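PDB 4FVA: 5'-tyrosyl-DNA phosphodiesterase from Caenorhabditis elegans, which belongs to the endonuclease/exonuclease/phosphatase family of metal-dependent enzymes, has a DNase I-like fold and carries a bound magnesium ion. Local coordinates for residues 22-27 against 52-57; 30-35 against 240-245; 48-53 against 80-85. All coordinates share one frame; numbering follows the deposited sequence.

Contact 1: residues 22-27 against 52-57; sequences DGLDGR and EVVDRD. With MG (magnesium ion), chain F.
Asp22 turns its carboxylate to the far side of CB from its backbone N (chi1 -161°), and Glu52 runs extended beyond CG; the two side chains lie side by side, with one oxygen of each on the magnesium ion. Asp22 OD1 binds the metal at 2.4 Å and Glu52 OE1 at 2.6 Å, alongside two waters and a further ligand from outside the two segments. The carboxylate planes stand 80° apart and the two ligating oxygens, OD1 of Asp22 and OE1 of Glu52, are 3.9 Å apart; the cation that bridges them probably offsets their like charge. A second shell positions both acids: Asn20 donates to Glu52 OE2, and Lys205 to Asp22 OD1. Backbone joins here too: Gly23 N donates to Glu52 O at 2.9 Å, in the carbonyl plane but bent at the hydrogen (134°). Having no side chain, Gly23 can sit tight against the Glu52 carbonyl and Val54, both of whose methyls touch Gly23 O, CG1 at 3.4 Å. Leu24 crosses the Glu52 side chain at about a right angle and puts CG 3.5 Å from OE1, an apolar cover beside a charged oxygen. Farther along, the extended Arg56 reaches over with NH2 to Gly26 O in a weak hydrogen bond of 3.0 Å. A type I turn from Asp22 to Asp25 and an Asx turn at Asp25 shape the 22-27 loop. The acid in the loop after strand 13-20 and that at the bulge of strand 47-53 form the magnesium site, consistent with the strand-end metal glutamate of DNase I-like enzymes.

Contact 2: residues 30-35 against 240-245; sequences LTRMKA and CLCFPS
Arg32 lays the aliphatic part of its side chain along the sulfur of Cys242, CD and SG 3.6 Å apart, with CG equally near. Beyond this stretch the chain bends at chi3 (41°), which turns the edge of the guanidinium toward the carbonyl of Pro244. Arg32 NE donates to Pro244 O at 2.8 Å with an angle of 149° at the hydrogen; the acceptor lies near the guanidinium plane, but the donor sits well above the carbonyl plane, 50° out of it. Arg32 NH2 adds a weak bond to the same oxygen; the stronger partner of NH2 is Asp22 O, while NH1 is taken by the carbonyls of Asp25 and Arg27. One arginine thus ties two loops to helix 29-43 through backbone oxygens. Met33 CE lies over the rim of one guanidinium face, 4.2 Å above the plane. On either side of Arg32 along the helix the contact is apolar: Thr31 CG2 meets Cys240 SG at 3.7 Å, and Ala35 CB meets Pro244 CG at 4.2 Å. The proline ring also packs on Trp19, Val36 and Ile39, closing the loop over the helix and strand 13-20. Ser245 OG is held by Asn20 O and His247 N, about 7 Å from the magnesium ion. Ser245 opens the Ser-Asp-His sequence that precedes the last strand, 249-255, as in other members of the endonuclease/exonuclease/phosphatase family.

Contact 3: residues 48-53 against 80-85; sequences LFLQEV and YTAILV. With MG (magnesium ion), chain F.
Leu48 and Leu84 form a backbone hydrogen-bonded pair, N of each to O of the other, and Leu50 and Ala82 form the next; the straightest bond, Leu50 N to Ala82 O, is 2.8 Å long. Strands 48-51 and 80-85 run antiparallel, their N-to-C directions 170° apart. Between the two pairs Phe49 and Ile83 make a non-hydrogen-bonded pair, where Phe49 CA approaches Ala82 O at 3.5 Å in a CA-H...O contact. The register then slips by one residue. Glu52 and Val53 both face Tyr80 in a G1 beta bulge, in which Glu52 takes a left-handed backbone conformation (phi 53°), Val53 N donates to Tyr80 O at 2.9 Å and Tyr80 N returns a bond to Val53 O. At the bulge the Glu52 CB points away from strand 80-86, on the side where its carboxylate meets the magnesium ion. These are inner strands of the six-stranded sheet of the DNase I-like sandwich, flanked by 13-20 and 68-72. Apolar contacts divide between the two faces. On one, Leu50 CD1 meets Leu84 CD1 at 4.0 Å, Leu48 lies alongside Leu84, and the CB atoms of Leu50 and Ala82 touch. On the other, Ile83 CG2 packs on Phe49 CE1 at 3.8 Å, and Phe49 and Ile83 reach strands 118-126 and 107-115 of the second sheet, respectively. A second aromatic, Tyr80, packs at the bulge. Tyr80 CG sits between its backbone N and carbonyl carbon (chi1 44°), folding the ring back over Val53: Val53 O lies 3.5 Å above the plane at its centre, and Val53 CG1 is 3.6 Å from Tyr80 CE1. Polar ends find partners beyond the pair, Tyr80 OH with Asp55, Thr81 OG1 with Gln109, and Gln51 NE2 with Asn124 and Ser18.

How the contacts relate
Contact 3 is wholly buried, its centre about 7 Å from the centre of the chain, and consists of sheet hydrogen bonds and apolar packing, whereas contacts 1 and 2 are partly buried, join loops or a helix to loops, and depend on metal ligation or arginine bonds. Contacts 1 and 3 share Glu52 and Val53 on strand 47-53, so the bulge in the sheet leads directly into the metal site. A tyrosine-aspartate bond also links contacts 1 and 3, while a charged side chain on backbone oxygens links contacts 1 and 2. Contacts 2 and 3 do not touch, their nearest atoms lying about 6 Å apart, and the 22-27 loop of contact 1 bonds to both.

Contact 1: residues 22-27 against 52-57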
ATOM      1  N   ASP A  22      -4.611  10.167   2.119  1.00 20.58           N
ATOM      2  CA  ASP A  22      -5.661  11.171   1.966  1.00 20.74           C
ATOM      3  C   ASP A  22      -5.058  12.559   1.783  1.00 21.55           C
ATOM      4  O   ASP A  22      -5.520  13.529   2.390  1.00 23.05           O
ATOM      5  CB  ASP A  22      -6.560  11.142   3.206  1.00 21.20           C
ATOM      6  CG  ASP A  22      -7.918  11.799   2.987  1.00 27.34           C
ATOM      7  OD1 ASP A  22      -8.276  12.067   1.826  1.00 22.45           O
ATOM      8  OD2 ASP A  22      -8.628  12.034   3.996  1.00 26.79           O
ATOM      9  N   GLY A  23      -4.041  12.654   0.931  1.00 20.21           N
ATOM     10  CA  GLY A  23      -3.444  13.948   0.621  1.00 23.25           C
ATOM     11  C   GLY A  23      -4.382  14.904  -0.109  1.00 28.93           C
ATOM     12  O   GLY A  23      -4.156  16.123  -0.126  1.00 20.03           O
ATOM     13  N   LEU A  24      -5.437  14.369  -0.720  1.00 20.12           N
ATOM     14  CA  LEU A  24      -6.381  15.229  -1.444  1.00 20.15           C
ATOM     15  C   LEU A  24      -7.277  16.013  -0.504  1.00 27.10           C
ATOM     16  O   LEU A  24      -7.975  16.946  -0.925  1.00 26.28           O
ATOM     17  CB  LEU A  24      -7.247  14.407  -2.400  1.00 20.14           C
ATOM     18  CG  LEU A  24      -6.535  13.807  -3.602  1.00 22.04           C
ATOM     19  CD1 LEU A  24      -7.527  12.977  -4.420  1.00 19.84           C
ATOM     20  CD2 LEU A  24      -5.907  14.941  -4.447  1.00 19.52           C
ATOM     21  N   ASP A  25      -7.281  15.624   0.769  1.00 23.14           N
ATOM     22  CA  ASP A  25      -8.060  16.353   1.762  1.00 26.02           C
ATOM     23  C   ASP A  25      -7.184  17.436   2.393  1.00 27.52           C
ATOM     24  O   ASP A  25      -6.208  17.144   3.089  1.00 26.60           O
ATOM     25  CB  ASP A  25      -8.615  15.390   2.806  1.00 24.99           C
ATOM     26  CG  ASP A  25      -9.370  16.093   3.920  1.00 41.42           C
ATOM     27  OD1 ASP A  25      -9.592  17.324   3.823  1.00 47.39           O
ATOM     28  OD2 ASP A  25      -9.746  15.403   4.898  1.00 46.17           O
ATOM     29  N   GLY A  26      -7.528  18.688   2.128  1.00 26.87           N
ATOM     30  CA  GLY A  26      -6.701  19.808   2.538  1.00 21.11           C
ATOM     31  C   GLY A  26      -6.791  20.186   4.005  1.00 21.48           C
ATOM     32  O   GLY A  26      -5.923  20.903   4.494  1.00 24.84           O
ATOM     33  N   ARG A  27      -7.831  19.724   4.698  1.00 21.84           N
ATOM     34  CA  ARG A  27      -8.038  20.043   6.108  1.00 28.36           C
ATOM     35  C   ARG A  27      -6.964  19.457   7.034  1.00 33.06           C
ATOM     36  O   ARG A  27      -6.777  18.243   7.083  1.00 28.51           O
ATOM     37  CB  ARG A  27      -9.416  19.548   6.546  1.00 34.50           C
ATOM     38  CG  ARG A  27     -10.560  20.165   5.729  1.00 59.46           C
ATOM     39  CD  ARG A  27     -11.890  19.418   5.885  1.00 69.75           C
ATOM     40  NE  ARG A  27     -11.812  18.040   5.401  1.00 74.31           N
ATOM     41  CZ  ARG A  27     -12.803  17.157   5.481  1.00 76.52           C
ATOM     42  NH1 ARG A  27     -13.963  17.502   6.024  1.00 77.90           N
ATOM     43  NH2 ARG A  27     -12.634  15.928   5.013  1.00 77.46           N
ATOM     44  N   GLU A  52      -2.168   8.458  -2.731  1.00 20.76           N
ATOM     45  CA  GLU A  52      -2.701   9.810  -2.553  1.00 19.29           C
ATOM     46  C   GLU A  52      -1.733  10.718  -1.808  1.00 19.28           C
ATOM     47  O   GLU A  52      -2.124  11.447  -0.900  1.00 20.07           O
ATOM     48  CB  GLU A  52      -4.070   9.798  -1.852  1.00 19.66           C
ATOM     49  CG  GLU A  52      -5.218   9.619  -2.826  1.00 29.05           C
ATOM     50  CD  GLU A  52      -6.563   9.880  -2.213  1.00 31.34           C
ATOM     51  OE1 GLU A  52      -6.759  10.964  -1.595  1.00 24.75           O
ATOM     52  OE2 GLU A  52      -7.422   8.978  -2.336  1.00 27.64           O
ATOM     53  N   VAL A  53      -0.469  10.669  -2.207  1.00 19.02           N
ATOM     54  CA  VAL A  53       0.539  11.610  -1.740  1.00 18.98           C
ATOM     55  C   VAL A  53       0.384  12.858  -2.605  1.00 22.47           C
ATOM     56  O   VAL A  53       0.165  12.732  -3.811  1.00 18.66           O
ATOM     57  CB  VAL A  53       1.938  11.029  -1.917  1.00 18.77           C
ATOM     58  CG1 VAL A  53       2.986  11.969  -1.333  1.00 18.78           C
ATOM     59  CG2 VAL A  53       2.016   9.639  -1.255  1.00 18.88           C
ATOM     60  N   VAL A  54       0.498  14.043  -2.000  1.00 19.73           N
ATOM     61  CA  VAL A  54       0.449  15.320  -2.729  1.00 18.86           C
ATOM     62  C   VAL A  54       1.692  16.167  -2.467  1.00 28.30           C
ATOM     63  O   VAL A  54       2.409  15.942  -1.492  1.00 18.89           O
ATOM     64  CB  VAL A  54      -0.827  16.133  -2.378  1.00 23.93           C
ATOM     65  CG1 VAL A  54      -2.089  15.354  -2.746  1.00 20.84           C
ATOM     66  CG2 VAL A  54      -0.837  16.504  -0.885  1.00 19.39           C
ATOM     67  N   ASP A  55       1.965  17.125  -3.349  1.00 25.96           N
ATOM     68  CA  ASP A  55       3.151  17.973  -3.198  1.00 29.60           C
ATOM     69  C   ASP A  55       3.040  18.866  -1.973  1.00 31.56           C
ATOM     70  O   ASP A  55       4.020  19.110  -1.270  1.00 33.30           O
ATOM     71  CB  ASP A  55       3.364  18.827  -4.446  1.00 27.35           C
ATOM     72  CG  ASP A  55       3.758  18.007  -5.658  1.00 34.17           C
ATOM     73  OD1 ASP A  55       4.359  16.921  -5.498  1.00 28.76           O
ATOM     74  OD2 ASP A  55       3.419  18.432  -6.780  1.00 44.37           O
ATOM     75  N   ARG A  56       1.836  19.366  -1.734  1.00 23.31           N
ATOM     76  CA  ARG A  56       1.604  20.298  -0.638  1.00 26.30           C
ATOM     77  C   ARG A  56       1.816  19.663   0.730  1.00 27.47           C
ATOM     78  O   ARG A  56       1.213  18.627   1.054  1.00 27.23           O
ATOM     79  CB  ARG A  56       0.194  20.878  -0.732  1.00 28.01           C
ATOM     80  CG  ARG A  56      -0.186  21.798   0.425  1.00 30.69           C
ATOM     81  CD  ARG A  56      -1.636  22.244   0.287  1.00 36.06           C
ATOM     82  NE  ARG A  56      -2.216  22.585   1.586  1.00 50.60           N
ATOM     83  CZ  ARG A  56      -3.493  22.392   1.898  1.00 55.84           C
ATOM     84  NH1 ARG A  56      -4.322  21.870   1.001  1.00 56.33           N
ATOM     85  NH2 ARG A  56      -3.940  22.712   3.105  1.00 63.36           N
ATOM     86  N   ASP A  57       2.655  20.299   1.541  1.00 28.01           N
ATOM     87  CA  ASP A  57       2.905  19.838   2.902  1.00 25.94           C
ATOM     88  C   ASP A  57       3.536  18.446   2.915  1.00 25.48           C
ATOM     89  O   ASP A  57       3.276  17.641   3.811  1.00 29.57           O
ATOM     90  CB  ASP A  57       1.609  19.844   3.727  1.00 30.68           C
ATOM     91  CG  ASP A  57       1.121  21.259   4.040  1.00 34.31           C
ATOM     92  OD1 ASP A  57       1.974  22.164   4.123  1.00 30.84           O
ATOM     93  OD2 ASP A  57      -0.106  21.461   4.213  1.00 32.09           O
TER
HETATM   94 MG    MG F 402      -8.922  11.076  -0.223  1.00 33.25          MG
HETATM   95  O   HOH W   1     -10.354  13.131  -0.723  1.00 32.58           O
HETATM   96  O   HOH W   2      -8.157   9.061   1.045  1.00 23.86           O

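Contact 2: residues 30-35 against 240-245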
ATOM      1  N   LEU A  30      -1.019  19.468   6.990  1.00 25.17           N
ATOM      2  CA  LEU A  30       0.327  19.445   7.562  1.00 31.03           C
ATOM      3  C   LEU A  30       0.357  18.653   8.861  1.00 21.61           C
ATOM      4  O   LEU A  30       1.197  17.775   9.043  1.00 25.78           O
ATOM      5  CB  LEU A  30       0.885  20.861   7.767  1.00 30.68           C
ATOM      6  CG  LEU A  30       2.312  20.901   8.355  1.00 33.98           C
ATOM      7  CD1 LEU A  30       3.287  20.127   7.488  1.00 27.56           C
ATOM      8  CD2 LEU A  30       2.800  22.334   8.467  1.00 31.71           C
ATOM      9  N   THR A  31      -0.579  18.930   9.758  1.00 24.15           N
ATOM     10  CA  THR A  31      -0.613  18.200  11.017  1.00 22.35           C
ATOM     11  C   THR A  31      -0.765  16.701  10.761  1.00 25.10           C
ATOM     12  O   THR A  31      -0.114  15.873  11.422  1.00 22.36           O
ATOM     13  CB  THR A  31      -1.749  18.710  11.930  1.00 25.85           C
ATOM     14  OG1 THR A  31      -1.509  20.077  12.274  1.00 26.19           O
ATOM     15  CG2 THR A  31      -1.841  17.892  13.204  1.00 26.39           C
ATOM     16  N   ARG A  32      -1.624  16.357   9.805  1.00 22.10           N
ATOM     17  CA  ARG A  32      -1.877  14.957   9.474  1.00 22.02           C
ATOM     18  C   ARG A  32      -0.637  14.285   8.864  1.00 21.66           C
ATOM     19  O   ARG A  32      -0.326  13.137   9.192  1.00 21.70           O
ATOM     20  CB  ARG A  32      -3.109  14.809   8.561  1.00 21.95           C
ATOM     21  CG  ARG A  32      -4.459  15.165   9.235  1.00 22.37           C
ATOM     22  CD  ARG A  32      -5.618  15.303   8.221  1.00 22.30           C
ATOM     23  NE  ARG A  32      -5.515  14.258   7.224  1.00 26.93           N
ATOM     24  CZ  ARG A  32      -5.478  14.445   5.912  1.00 28.68           C
ATOM     25  NH1 ARG A  32      -5.630  15.656   5.396  1.00 28.87           N
ATOM     26  NH2 ARG A  32      -5.328  13.390   5.117  1.00 23.69           N
ATOM     27  N   MET A  33       0.077  14.994   7.989  1.00 21.33           N
ATOM     28  CA  MET A  33       1.281  14.400   7.392  1.00 21.01           C
ATOM     29  C   MET A  33       2.376  14.202   8.453  1.00 21.17           C
ATOM     30  O   MET A  33       3.102  13.217   8.422  1.00 21.07           O
ATOM     31  CB  MET A  33       1.809  15.222   6.211  1.00 20.65           C
ATOM     32  CG  MET A  33       0.861  15.296   5.002  1.00 20.46           C
ATOM     33  SD  MET A  33       0.352  13.683   4.374  1.00 21.00           S
ATOM     34  CE  MET A  33      -1.099  13.405   5.374  1.00 20.78           C
ATOM     35  N   LYS A  34       2.482  15.143   9.392  1.00 21.44           N
ATOM     36  CA  LYS A  34       3.382  14.970  10.530  1.00 24.66           C
ATOM     37  C   LYS A  34       2.990  13.735  11.331  1.00 21.93           C
ATOM     38  O   LYS A  34       3.851  12.994  11.787  1.00 22.36           O
ATOM     39  CB  LYS A  34       3.371  16.202  11.443  1.00 27.36           C
ATOM     40  CG  LYS A  34       4.049  17.433  10.852  1.00 21.77           C
ATOM     41  CD  LYS A  34       3.938  18.618  11.826  1.00 28.49           C
ATOM     42  CE  LYS A  34       4.653  19.857  11.286  1.00 34.86           C
ATOM     43  NZ  LYS A  34       4.480  21.056  12.164  1.00 38.75           N
ATOM     44  N   ALA A  35       1.689  13.529  11.533  1.00 23.63           N
ATOM     45  CA  ALA A  35       1.209  12.338  12.244  1.00 22.40           C
ATOM     46  C   ALA A  35       1.540  11.063  11.468  1.00 22.11           C
ATOM     47  O   ALA A  35       1.927  10.040  12.058  1.00 22.24           O
ATOM     48  CB  ALA A  35      -0.293  12.431  12.531  1.00 22.69           C
ATOM     49  N   CYS A 240      -5.930  18.426  16.465  1.00 27.43           N
ATOM     50  CA  CYS A 240      -6.886  18.807  15.424  1.00 27.38           C
ATOM     51  C   CYS A 240      -8.086  17.865  15.386  1.00 26.27           C
ATOM     52  O   CYS A 240      -8.968  18.024  14.548  1.00 32.75           O
ATOM     53  CB  CYS A 240      -6.214  18.868  14.054  1.00 28.65           C
ATOM     54  SG  CYS A 240      -5.458  17.313  13.532  1.00 40.26           S
ATOM     55  N   LEU A 241      -8.072  16.837  16.235  1.00 25.32           N
ATOM     56  CA  LEU A 241      -9.226  15.945  16.382  1.00 27.85           C
ATOM     57  C   LEU A 241      -9.643  15.203  15.109  1.00 29.83           C
ATOM     58  O   LEU A 241     -10.797  14.809  14.968  1.00 30.41           O
ATOM     59  CB  LEU A 241     -10.429  16.711  16.956  1.00 26.10           C
ATOM     60  CG  LEU A 241     -10.177  17.371  18.311  1.00 26.53           C
ATOM     61  CD1 LEU A 241     -11.469  18.040  18.845  1.00 31.13           C
ATOM     62  CD2 LEU A 241      -9.685  16.310  19.291  1.00 26.79           C
ATOM     63  N   CYS A 242      -8.723  15.021  14.173  1.00 26.91           N
ATOM     64  CA  CYS A 242      -9.024  14.161  13.032  1.00 24.45           C
ATOM     65  C   CYS A 242      -8.048  12.981  12.986  1.00 29.13           C
ATOM     66  O   CYS A 242      -7.018  12.970  13.691  1.00 24.79           O
ATOM     67  CB  CYS A 242      -8.993  14.958  11.736  1.00 33.51           C
ATOM     68  SG  CYS A 242      -7.351  15.597  11.368  1.00 42.38           S
ATOM     69  N   PHE A 243      -8.377  11.973  12.183  1.00 26.17           N
ATOM     70  CA  PHE A 243      -7.464  10.870  11.967  1.00 23.81           C
ATOM     71  C   PHE A 243      -6.428  11.291  10.933  1.00 24.40           C
ATOM     72  O   PHE A 243      -6.668  12.225  10.164  1.00 23.07           O
ATOM     73  CB  PHE A 243      -8.229   9.636  11.515  1.00 23.86           C
ATOM     74  CG  PHE A 243      -9.230   9.142  12.532  1.00 24.42           C
ATOM     75  CD1 PHE A 243      -8.834   8.290  13.556  1.00 24.68           C
ATOM     76  CD2 PHE A 243     -10.566   9.534  12.466  1.00 24.72           C
ATOM     77  CE1 PHE A 243      -9.743   7.828  14.495  1.00 25.23           C
ATOM     78  CE2 PHE A 243     -11.490   9.081  13.415  1.00 25.28           C
ATOM     79  CZ  PHE A 243     -11.084   8.233  14.425  1.00 25.54           C
ATOM     80  N   PRO A 244      -5.256  10.631  10.924  1.00 23.03           N
ATOM     81  CA  PRO A 244      -4.253  10.990   9.913  1.00 22.54           C
ATOM     82  C   PRO A 244      -4.826  10.875   8.508  1.00 22.24           C
ATOM     83  O   PRO A 244      -4.531  11.687   7.637  1.00 21.94           O
ATOM     84  CB  PRO A 244      -3.154   9.935  10.125  1.00 22.41           C
ATOM     85  CG  PRO A 244      -3.267   9.567  11.590  1.00 22.88           C
ATOM     86  CD  PRO A 244      -4.769   9.592  11.854  1.00 23.24           C
ATOM     87  N   SER A 245      -5.670   9.875   8.311  1.00 23.53           N
ATOM     88  CA  SER A 245      -6.274   9.611   7.009  1.00 22.12           C
ATOM     89  C   SER A 245      -7.667   9.041   7.198  1.00 22.48           C
ATOM     90  O   SER A 245      -7.986   8.556   8.274  1.00 22.86           O
ATOM     91  CB  SER A 245      -5.407   8.612   6.230  1.00 21.76           C
ATOM     92  OG  SER A 245      -6.039   8.216   5.023  1.00 21.58           O
TER

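Contact 3: residues 48-53 against 80-85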
ATOM      1  N   LEU A  48       7.435   0.546   2.878  1.00 19.24           N
ATOM      2  CA  LEU A  48       6.209   1.311   3.026  1.00 19.37           C
ATOM      3  C   LEU A  48       5.661   1.750   1.678  1.00 24.39           C
ATOM      4  O   LEU A  48       6.373   2.379   0.895  1.00 18.88           O
ATOM      5  CB  LEU A  48       6.451   2.528   3.928  1.00 19.76           C
ATOM      6  CG  LEU A  48       5.333   3.569   4.045  1.00 19.67           C
ATOM      7  CD1 LEU A  48       4.141   2.988   4.849  1.00 20.00           C
ATOM      8  CD2 LEU A  48       5.850   4.861   4.697  1.00 19.78           C
ATOM      9  N   PHE A  49       4.402   1.394   1.414  1.00 19.20           N
ATOM     10  CA  PHE A  49       3.657   1.883   0.253  1.00 19.03           C
ATOM     11  C   PHE A  49       2.742   3.047   0.648  1.00 19.20           C
ATOM     12  O   PHE A  49       1.971   2.920   1.593  1.00 19.51           O
ATOM     13  CB  PHE A  49       2.762   0.768  -0.306  1.00 19.04           C
ATOM     14  CG  PHE A  49       3.503  -0.362  -0.973  1.00 19.36           C
ATOM     15  CD1 PHE A  49       4.884  -0.362  -1.079  1.00 20.87           C
ATOM     16  CD2 PHE A  49       2.792  -1.443  -1.499  1.00 21.27           C
ATOM     17  CE1 PHE A  49       5.555  -1.416  -1.720  1.00 21.72           C
ATOM     18  CE2 PHE A  49       3.452  -2.501  -2.134  1.00 20.74           C
ATOM     19  CZ  PHE A  49       4.837  -2.486  -2.247  1.00 18.49           C
ATOM     20  N   LEU A  50       2.793   4.161  -0.083  1.00 19.03           N
ATOM     21  CA  LEU A  50       1.828   5.254   0.123  1.00 20.31           C
ATOM     22  C   LEU A  50       1.014   5.505  -1.143  1.00 19.93           C
ATOM     23  O   LEU A  50       1.532   5.343  -2.252  1.00 18.76           O
ATOM     24  CB  LEU A  50       2.540   6.557   0.502  1.00 20.22           C
ATOM     25  CG  LEU A  50       3.433   6.513   1.748  1.00 20.67           C
ATOM     26  CD1 LEU A  50       4.113   7.867   1.936  1.00 19.30           C
ATOM     27  CD2 LEU A  50       2.581   6.152   2.976  1.00 19.71           C
ATOM     28  N   GLN A  51      -0.242   5.916  -0.967  1.00 20.97           N
ATOM     29  CA  GLN A  51      -1.081   6.379  -2.063  1.00 19.15           C
ATOM     30  C   GLN A  51      -1.712   7.731  -1.711  1.00 19.30           C
ATOM     31  O   GLN A  51      -1.811   8.093  -0.531  1.00 19.55           O
ATOM     32  CB  GLN A  51      -2.171   5.349  -2.398  1.00 19.28           C
ATOM     33  CG  GLN A  51      -1.674   3.927  -2.585  1.00 19.19           C
ATOM     34  CD  GLN A  51      -1.577   3.145  -1.287  1.00 19.44           C
ATOM     35  OE1 GLN A  51      -2.393   3.331  -0.374  1.00 19.75           O
ATOM     36  NE2 GLN A  51      -0.570   2.251  -1.198  1.00 19.31           N
ATOM     37  N   GLU A  52      -2.168   8.458  -2.731  1.00 20.76           N
ATOM     38  CA  GLU A  52      -2.701   9.810  -2.553  1.00 19.29           C
ATOM     39  C   GLU A  52      -1.733  10.718  -1.808  1.00 19.28           C
ATOM     40  O   GLU A  52      -2.124  11.447  -0.900  1.00 20.07           O
ATOM     41  CB  GLU A  52      -4.070   9.798  -1.852  1.00 19.66           C
ATOM     42  CG  GLU A  52      -5.218   9.619  -2.826  1.00 29.05           C
ATOM     43  CD  GLU A  52      -6.563   9.880  -2.213  1.00 31.34           C
ATOM     44  OE1 GLU A  52      -6.759  10.964  -1.595  1.00 24.75           O
ATOM     45  OE2 GLU A  52      -7.422   8.978  -2.336  1.00 27.64           O
ATOM     46  N   VAL A  53      -0.469  10.669  -2.207  1.00 19.02           N
ATOM     47  CA  VAL A  53       0.539  11.610  -1.740  1.00 18.98           C
ATOM     48  C   VAL A  53       0.384  12.858  -2.605  1.00 22.47           C
ATOM     49  O   VAL A  53       0.165  12.732  -3.811  1.00 18.66           O
ATOM     50  CB  VAL A  53       1.938  11.029  -1.917  1.00 18.77           C
ATOM     51  CG1 VAL A  53       2.986  11.969  -1.333  1.00 18.78           C
ATOM     52  CG2 VAL A  53       2.016   9.639  -1.255  1.00 18.88           C
ATOM     53  N   TYR A  80      -0.161  11.130  -6.247  1.00 18.51           N
ATOM     54  CA  TYR A  80       0.682  10.058  -6.766  1.00 18.11           C
ATOM     55  C   TYR A  80       1.000   9.068  -5.643  1.00 18.23           C
ATOM     56  O   TYR A  80       0.463   9.189  -4.531  1.00 18.48           O
ATOM     57  CB  TYR A  80       1.964  10.650  -7.385  1.00 17.88           C
ATOM     58  CG  TYR A  80       2.610  11.738  -6.531  1.00 20.71           C
ATOM     59  CD1 TYR A  80       3.555  11.423  -5.557  1.00 22.88           C
ATOM     60  CD2 TYR A  80       2.263  13.077  -6.696  1.00 21.75           C
ATOM     61  CE1 TYR A  80       4.131  12.417  -4.756  1.00 18.08           C
ATOM     62  CE2 TYR A  80       2.841  14.074  -5.916  1.00 22.51           C
ATOM     63  CZ  TYR A  80       3.766  13.740  -4.947  1.00 25.87           C
ATOM     64  OH  TYR A  80       4.335  14.736  -4.168  1.00 22.54           O
ATOM     65  N   THR A  81       1.807   8.056  -5.938  1.00 18.09           N
ATOM     66  CA  THR A  81       2.131   7.071  -4.917  1.00 18.21           C
ATOM     67  C   THR A  81       3.611   7.131  -4.550  1.00 18.11           C
ATOM     68  O   THR A  81       4.396   7.812  -5.212  1.00 17.93           O
ATOM     69  CB  THR A  81       1.755   5.646  -5.356  1.00 25.33           C
ATOM     70  OG1 THR A  81       2.518   5.288  -6.511  1.00 17.93           O
ATOM     71  CG2 THR A  81       0.267   5.579  -5.694  1.00 18.34           C
ATOM     72  N   ALA A  82       3.994   6.422  -3.497  1.00 18.24           N
ATOM     73  CA  ALA A  82       5.399   6.363  -3.123  1.00 22.63           C
ATOM     74  C   ALA A  82       5.731   4.974  -2.593  1.00 22.91           C
ATOM     75  O   ALA A  82       4.876   4.301  -2.003  1.00 18.43           O
ATOM     76  CB  ALA A  82       5.732   7.435  -2.082  1.00 18.34           C
ATOM     77  N   ILE A  83       6.979   4.561  -2.795  1.00 18.10           N
ATOM     78  CA  ILE A  83       7.490   3.357  -2.160  1.00 18.18           C
ATOM     79  C   ILE A  83       8.734   3.772  -1.391  1.00 21.52           C
ATOM     80  O   ILE A  83       9.645   4.386  -1.968  1.00 18.08           O
ATOM     81  CB  ILE A  83       7.839   2.264  -3.203  1.00 18.46           C
ATOM     82  CG1 ILE A  83       6.595   1.904  -4.038  1.00 17.93           C
ATOM     83  CG2 ILE A  83       8.427   1.002  -2.515  1.00 18.06           C
ATOM     84  CD1 ILE A  83       6.858   0.863  -5.111  1.00 17.74           C
ATOM     85  N   LEU A  84       8.758   3.477  -0.097  1.00 18.49           N
ATOM     86  CA  LEU A  84       9.927   3.771   0.730  1.00 21.32           C
ATOM     87  C   LEU A  84      10.541   2.459   1.168  1.00 20.84           C
ATOM     88  O   LEU A  84       9.828   1.566   1.646  1.00 18.79           O
ATOM     89  CB  LEU A  84       9.555   4.612   1.959  1.00 18.88           C
ATOM     90  CG  LEU A  84       9.040   6.043   1.754  1.00 22.95           C
ATOM     91  CD1 LEU A  84       7.594   6.062   1.220  1.00 18.84           C
ATOM     92  CD2 LEU A  84       9.143   6.839   3.054  1.00 20.46           C
ATOM     93  N   VAL A  85      11.861   2.351   1.020  1.00 23.45           N
ATOM     94  CA  VAL A  85      12.580   1.154   1.417  1.00 18.63           C
ATOM     95  C   VAL A  85      13.792   1.471   2.288  1.00 19.45           C
ATOM     96  O   VAL A  85      14.361   2.560   2.226  1.00 20.30           O
ATOM     97  CB  VAL A  85      13.049   0.320   0.203  1.00 18.37           C
ATOM     98  CG1 VAL A  85      11.841  -0.198  -0.621  1.00 18.24           C
ATOM     99  CG2 VAL A  85      14.001   1.151  -0.656  1.00 18.18           C
TER
HETATM  100 MG    MG F 402      -8.922  11.076  -0.223  1.00 33.25          MG
HETATM  101  O   HOH W   1     -10.354  13.131  -0.723  1.00 32.58           O
HETATM  102  O   HOH W   2      -8.157   9.061   1.045  1.00 23.86           O